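Local structure of adhesion and penetration protein autotransporter (Haemophilus influenzae, 3SYJ) at residues Thr41-Ala46 with Gln230-Asn235; Ser143-Tyr148 with Gly204-Leu209. The protein promotes adherence to and invasion of host cells and bacterial aggregation through its self-associating passenger domain, and is probably also a serine protease. One frame throughout, in Å; residues are numbered along the deposited sequence.

Interaction 1. Residues Thr41-Ala46 with Gln230-Asn235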
loop_
_atom_site.group_PDB
_atom_site.type_symbol
_atom_site.label_atom_id
_atom_site.label_comp_id
_atom_site.label_asym_id
_atom_site.label_seq_id
_atom_site.Cartn_x
_atom_site.Cartn_y
_atom_site.Cartn_z
ATOM N N THR A 41 -3.414 53.468 -11.796
ATOM C CA THR A 41 -3.956 52.382 -11.004
ATOM C C THR A 41 -5.037 52.924 -10.089
ATOM O O THR A 41 -4.822 53.891 -9.357
ATOM C CB THR A 41 -2.881 51.695 -10.173
ATOM O OG1 THR A 41 -1.891 51.152 -11.046
ATOM C CG2 THR A 41 -3.492 50.567 -9.354
ATOM N N SER A 42 -6.203 52.295 -10.138
ATOM C CA SER A 42 -7.360 52.793 -9.415
ATOM C C SER A 42 -7.499 52.165 -8.019
ATOM O O SER A 42 -7.148 50.999 -7.812
ATOM C CB SER A 42 -8.621 52.552 -10.247
ATOM O OG SER A 42 -9.752 53.121 -9.621
ATOM N N MET A 43 -8.008 52.952 -7.071
ATOM C CA MET A 43 -8.273 52.480 -5.706
ATOM C C MET A 43 -7.031 51.896 -5.026
ATOM O O MET A 43 -7.055 50.767 -4.528
ATOM C CB MET A 43 -9.412 51.453 -5.690
ATOM C CG MET A 43 -10.758 52.025 -6.101
ATOM S SD MET A 43 -11.302 53.356 -5.006
ATOM C CE MET A 43 -11.924 54.543 -6.201
ATOM N N THR A 44 -5.952 52.674 -5.009
ATOM C CA THR A 44 -4.712 52.242 -4.373
ATOM C C THR A 44 -4.727 52.650 -2.909
ATOM O O THR A 44 -3.987 52.102 -2.100
ATOM C CB THR A 44 -3.454 52.841 -5.052
ATOM O OG1 THR A 44 -3.451 54.266 -4.905
ATOM C CG2 THR A 44 -3.422 52.493 -6.530
ATOM N N LYS A 45 -5.581 53.614 -2.576
ATOM C CA LYS A 45 -5.636 54.146 -1.221
ATOM C C LYS A 45 -7.005 54.005 -0.534
ATOM O O LYS A 45 -7.215 54.534 0.555
ATOM C CB LYS A 45 -5.158 55.595 -1.211
ATOM C CG LYS A 45 -3.713 55.709 -1.626
ATOM C CD LYS A 45 -3.306 57.138 -1.948
ATOM C CE LYS A 45 -1.792 57.220 -2.151
ATOM N NZ LYS A 45 -1.317 58.570 -2.565
ATOM N N ALA A 46 -7.924 53.272 -1.162
ATOM C CA ALA A 46 -9.200 52.957 -0.536
ATOM C C ALA A 46 -9.771 51.722 -1.189
ATOM O O ALA A 46 -9.515 51.474 -2.365
ATOM C CB ALA A 46 -10.169 54.121 -0.670
ATOM N N GLN A 230 -11.464 55.361 7.657
ATOM C CA GLN A 230 -11.556 54.235 6.730
ATOM C C GLN A 230 -12.980 54.033 6.218
ATOM O O GLN A 230 -13.476 52.909 6.142
ATOM C CB GLN A 230 -11.036 52.946 7.370
ATOM C CG GLN A 230 -9.578 53.012 7.766
ATOM C CD GLN A 230 -8.877 51.681 7.602
ATOM O OE1 GLN A 230 -9.328 50.653 8.123
ATOM N NE2 GLN A 230 -7.767 51.691 6.863
ATOM N N LYS A 231 -13.625 55.132 5.855
ATOM C CA LYS A 231 -15.020 55.108 5.452
ATOM C C LYS A 231 -15.155 55.844 4.148
ATOM O O LYS A 231 -14.510 56.868 3.949
ATOM C CB LYS A 231 -15.875 55.873 6.463
ATOM C CG LYS A 231 -16.578 55.051 7.510
ATOM C CD LYS A 231 -17.495 55.946 8.344
ATOM C CE LYS A 231 -18.516 55.117 9.107
ATOM N NZ LYS A 231 -17.876 54.158 10.059
ATOM N N TRP A 232 -16.010 55.346 3.268
ATOM C CA TRP A 232 -16.544 56.205 2.230
ATOM C C TRP A 232 -17.677 57.022 2.851
ATOM O O TRP A 232 -18.485 56.503 3.628
ATOM C CB TRP A 232 -17.035 55.393 1.032
ATOM C CG TRP A 232 -15.931 54.903 0.127
ATOM C CD1 TRP A 232 -15.398 53.641 0.079
ATOM C CD2 TRP A 232 -15.232 55.670 -0.864
ATOM N NE1 TRP A 232 -14.410 53.577 -0.884
ATOM C CE2 TRP A 232 -14.288 54.811 -1.477
ATOM C CE3 TRP A 232 -15.310 57.001 -1.295
ATOM C CZ2 TRP A 232 -13.438 55.236 -2.500
ATOM C CZ3 TRP A 232 -14.453 57.424 -2.319
ATOM C CH2 TRP A 232 -13.536 56.543 -2.902
ATOM N N LEU A 233 -17.707 58.311 2.546
ATOM C CA LEU A 233 -18.769 59.193 3.021
ATOM C C LEU A 233 -19.334 59.894 1.815
ATOM O O LEU A 233 -18.601 60.146 0.853
ATOM C CB LEU A 233 -18.212 60.241 3.988
ATOM C CG LEU A 233 -17.635 59.729 5.307
ATOM C CD1 LEU A 233 -16.621 60.697 5.879
ATOM C CD2 LEU A 233 -18.753 59.510 6.288
ATOM N N ILE A 234 -20.624 60.205 1.832
ATOM C CA ILE A 234 -21.129 61.075 0.791
ATOM C C ILE A 234 -20.693 62.487 1.158
ATOM O O ILE A 234 -20.829 62.905 2.310
ATOM C CB ILE A 234 -22.661 60.985 0.568
ATOM C CG1 ILE A 234 -23.065 61.989 -0.519
ATOM C CG2 ILE A 234 -23.423 61.237 1.854
ATOM C CD1 ILE A 234 -24.454 61.812 -1.049
ATOM N N ASN A 235 -20.134 63.209 0.188
ATOM C CA ASN A 235 -19.581 64.533 0.455
ATOM C C ASN A 235 -20.452 65.643 -0.106
ATOM O O ASN A 235 -20.557 66.711 0.480
ATOM C CB ASN A 235 -18.153 64.631 -0.086
ATOM C CG ASN A 235 -17.469 65.947 0.269
ATOM O OD1 ASN A 235 -17.723 66.541 1.322
ATOM N ND2 ASN A 235 -16.589 66.400 -0.612
#

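Interaction 2. Residues Ser143-Tyr148 with Gly204-Leu209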
loop_
_atom_site.group_PDB
_atom_site.type_symbol
_atom_site.label_atom_id
_atom_site.label_comp_id
_atom_site.label_asym_id
_atom_site.label_seq_id
_atom_site.Cartn_x
_atom_site.Cartn_y
_atom_site.Cartn_z
ATOM N N SER A 143 -9.880 69.178 0.774
ATOM C CA SER A 143 -8.779 69.300 -0.181
ATOM C C SER A 143 -7.544 68.503 0.238
ATOM O O SER A 143 -6.747 68.100 -0.603
ATOM C CB SER A 143 -8.409 70.769 -0.365
ATOM O OG SER A 143 -9.503 71.485 -0.907
ATOM N N ASP A 144 -7.387 68.281 1.539
ATOM C CA ASP A 144 -6.274 67.487 2.050
ATOM C C ASP A 144 -6.386 66.067 1.521
ATOM O O ASP A 144 -7.273 65.320 1.931
ATOM C CB ASP A 144 -6.285 67.485 3.586
ATOM C CG ASP A 144 -5.160 66.650 4.192
ATOM O OD1 ASP A 144 -4.438 65.949 3.452
ATOM O OD2 ASP A 144 -4.998 66.697 5.431
ATOM N N ARG A 145 -5.476 65.692 0.626
ATOM C CA ARG A 145 -5.540 64.387 -0.019
ATOM C C ARG A 145 -4.820 63.276 0.739
ATOM O O ARG A 145 -4.802 62.126 0.297
ATOM C CB ARG A 145 -5.031 64.473 -1.456
ATOM C CG ARG A 145 -6.032 65.117 -2.407
ATOM C CD ARG A 145 -5.331 65.775 -3.583
ATOM N NE ARG A 145 -4.365 64.869 -4.186
ATOM C CZ ARG A 145 -3.200 65.256 -4.691
ATOM N NH1 ARG A 145 -2.384 64.359 -5.224
ATOM N NH2 ARG A 145 -2.849 66.537 -4.655
ATOM N N THR A 146 -4.218 63.613 1.872
ATOM C CA THR A 146 -3.683 62.591 2.760
ATOM C C THR A 146 -4.835 62.044 3.588
ATOM O O THR A 146 -5.004 60.836 3.724
ATOM C CB THR A 146 -2.610 63.158 3.697
ATOM O OG1 THR A 146 -1.466 63.552 2.931
ATOM C CG2 THR A 146 -2.185 62.108 4.705
ATOM N N LYS A 147 -5.640 62.953 4.121
ATOM C CA LYS A 147 -6.834 62.586 4.872
ATOM C C LYS A 147 -7.925 62.051 3.940
ATOM O O LYS A 147 -8.641 61.106 4.283
ATOM C CB LYS A 147 -7.343 63.794 5.664
ATOM C CG LYS A 147 -8.554 63.535 6.563
ATOM C CD LYS A 147 -8.955 64.823 7.288
ATOM C CE LYS A 147 -10.240 64.679 8.098
ATOM N NZ LYS A 147 -10.734 66.012 8.580
ATOM N N TYR A 148 -8.036 62.657 2.759
ATOM C CA TYR A 148 -9.052 62.296 1.775
ATOM C C TYR A 148 -8.411 61.950 0.433
ATOM O O TYR A 148 -8.403 62.774 -0.482
ATOM C CB TYR A 148 -10.003 63.471 1.570
ATOM C CG TYR A 148 -10.774 63.866 2.809
ATOM C CD1 TYR A 148 -11.770 63.048 3.323
ATOM C CD2 TYR A 148 -10.514 65.062 3.454
ATOM C CE1 TYR A 148 -12.483 63.411 4.448
ATOM C CE2 TYR A 148 -11.220 65.439 4.582
ATOM C CZ TYR A 148 -12.202 64.613 5.074
ATOM O OH TYR A 148 -12.899 64.994 6.197
ATOM N N GLY A 204 -6.116 62.117 -13.357
ATOM C CA GLY A 204 -6.196 63.156 -12.348
ATOM C C GLY A 204 -5.648 62.746 -10.993
ATOM O O GLY A 204 -5.167 61.622 -10.812
ATOM N N GLU A 205 -5.724 63.666 -10.037
ATOM C CA GLU A 205 -5.173 63.442 -8.707
ATOM C C GLU A 205 -6.006 62.421 -7.938
ATOM O O GLU A 205 -5.546 61.865 -6.946
ATOM C CB GLU A 205 -5.057 64.762 -7.933
ATOM C CG GLU A 205 -6.382 65.354 -7.491
ATOM C CD GLU A 205 -6.344 66.877 -7.387
ATOM O OE1 GLU A 205 -5.354 67.487 -7.856
ATOM O OE2 GLU A 205 -7.306 67.468 -6.845
ATOM N N TYR A 206 -7.224 62.159 -8.410
ATOM C CA TYR A 206 -8.051 61.114 -7.805
ATOM C C TYR A 206 -8.101 59.818 -8.616
ATOM O O TYR A 206 -8.813 58.884 -8.241
ATOM C CB TYR A 206 -9.467 61.604 -7.499
ATOM C CG TYR A 206 -9.529 62.708 -6.469
ATOM C CD1 TYR A 206 -9.137 62.491 -5.152
ATOM C CD2 TYR A 206 -9.994 63.967 -6.813
ATOM C CE1 TYR A 206 -9.202 63.511 -4.209
ATOM C CE2 TYR A 206 -10.063 64.986 -5.890
ATOM C CZ TYR A 206 -9.671 64.761 -4.590
ATOM O OH TYR A 206 -9.753 65.807 -3.690
ATOM N N GLY A 207 -7.334 59.748 -9.702
ATOM C CA GLY A 207 -7.217 58.505 -10.448
ATOM C C GLY A 207 -7.336 58.634 -11.957
ATOM O O GLY A 207 -7.515 59.727 -12.489
ATOM N N PRO A 208 -7.248 57.502 -12.658
ATOM C CA PRO A 208 -7.188 57.495 -14.122
ATOM C C PRO A 208 -8.551 57.669 -14.797
ATOM O O PRO A 208 -8.600 57.770 -16.019
ATOM C CB PRO A 208 -6.646 56.095 -14.447
ATOM C CG PRO A 208 -6.620 55.326 -13.136
ATOM C CD PRO A 208 -7.313 56.143 -12.096
ATOM N N LEU A 209 -9.640 57.676 -14.033
ATOM C CA LEU A 209 -10.971 57.714 -14.636
ATOM C C LEU A 209 -11.786 58.910 -14.176
ATOM O O LEU A 209 -12.851 58.744 -13.591
ATOM C CB LEU A 209 -11.731 56.420 -14.325
ATOM C CG LEU A 209 -11.109 55.124 -14.860
ATOM C CD1 LEU A 209 -11.746 53.914 -14.188
ATOM C CD2 LEU A 209 -11.221 55.017 -16.380
HETATM O O HOH W 1 -9.227 65.419 -1.242
#

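Interaction 1. Residues Thr41-Ala46 with Gln230-Asn235
Met43 and Ala46 meet the indole of Trp232 chiefly at CZ2, a corner of its six-membered ring. The sulfur comes in at the ring edge, not over a face: SD of Met43 lies 3.8 Å from CZ2 of Trp232, and its line to the centroid of the six-membered ring leans 82° off the ring normal. This is an edge-on Met-aromatic contact. Met43 gets there on a bent chain, turned at chi2 (-61°) and again at chi3, which swings the thioether toward the indole and leaves its CE methyl 4.1 Å from CZ2 of Trp232. The Ala46 methyl points at the tryptophan and approaches obliquely, with CB of Ala46 3.9 Å from CZ2 of Trp232. No hydrogen bond links the two segments themselves, but NE1 of Trp232 donates to the carbonyl O of Pro47, next along the chain from Ala46, which fixes how the indole is turned. Tyr225 meets that indole edge-to-face. In the fold, Met43 follows strand 38-42, half of a two-stranded hairpin, and also packs on Phe15 of helix 9-17. Trp232 sits in strand 231-238 of the seven-stranded antiparallel sheet, and both side chains reach Val152 on strand 151-155 of that sheet.

Interaction 2. Residues Ser143-Tyr148 with Gly204-Leu209
Arg145 leaves the backbone with CG beside its own N and a bend at chi3, and Glu205, with chi1 at 71°, holds CG between its N and carbonyl carbon; together these turns lay the guanidinium flat against the glutamate side chain. CB of Glu205 stands over one guanidinium face, off toward the rim, 3.8 Å from CZ of Arg145. The carboxylate and guanidinium planes are only 4° apart, a stacked arrangement in which no N-H points at an oxygen. OE1 of Glu205 lies well out of the guanidinium plane, 4.2 Å from NH2 of Arg145, so the two charges attract without forming a salt bridge. OE2 of Glu205 is instead engaged by the backbone N of Gln186.

Tyr206 adds the second half of the contact. Its ring stands at 81° to the guanidinium, and CG of Arg145 approaches obliquely, 4.0 Å from CE1 of Tyr206. The carbonyl O of Tyr148 lies at the ring edge, and a water in the ring plane joins the two residues, donating to that O of Tyr148 at 2.9 Å and accepting from OH of Tyr206, at a distance of 2.5 Å that is short enough for its exact length to be doubtful. Within 143-148, Asp144 OD1 accepts from Thr146 N in an Asx turn, while Glu205 and Tyr206 are the central residues of a type I turn.

The chemistry is that of two loops joined by packing, one bridging water and a loose attraction of opposite charges; the carboxylate would probably still be favoured in its charged form by the nearby arginine.

Overall arrangement
Both interactions belong to the N-terminal Peptidase S6 region of the passenger domain, away from its predicted active-site serine and apart from the long beta-helix that follows. Their centres are about 9 Å apart. Along the chain the order is 41-46, 143-148, 204-209 and 230-235, so both segments of interaction 2 fall between those of interaction 1. The two touch where Pro208 packs on Thr41 and Ser42. Interaction 1 uses strand 231-238 of the seven-stranded antiparallel sheet, whereas interaction 2 joins loops leading into strands 151-155 and 221-226. Interaction 1 sets the end of strand 38-42 beside the sheet, interaction 2 ties two of its connecting loops together, and the Pro208 contact joins the two places.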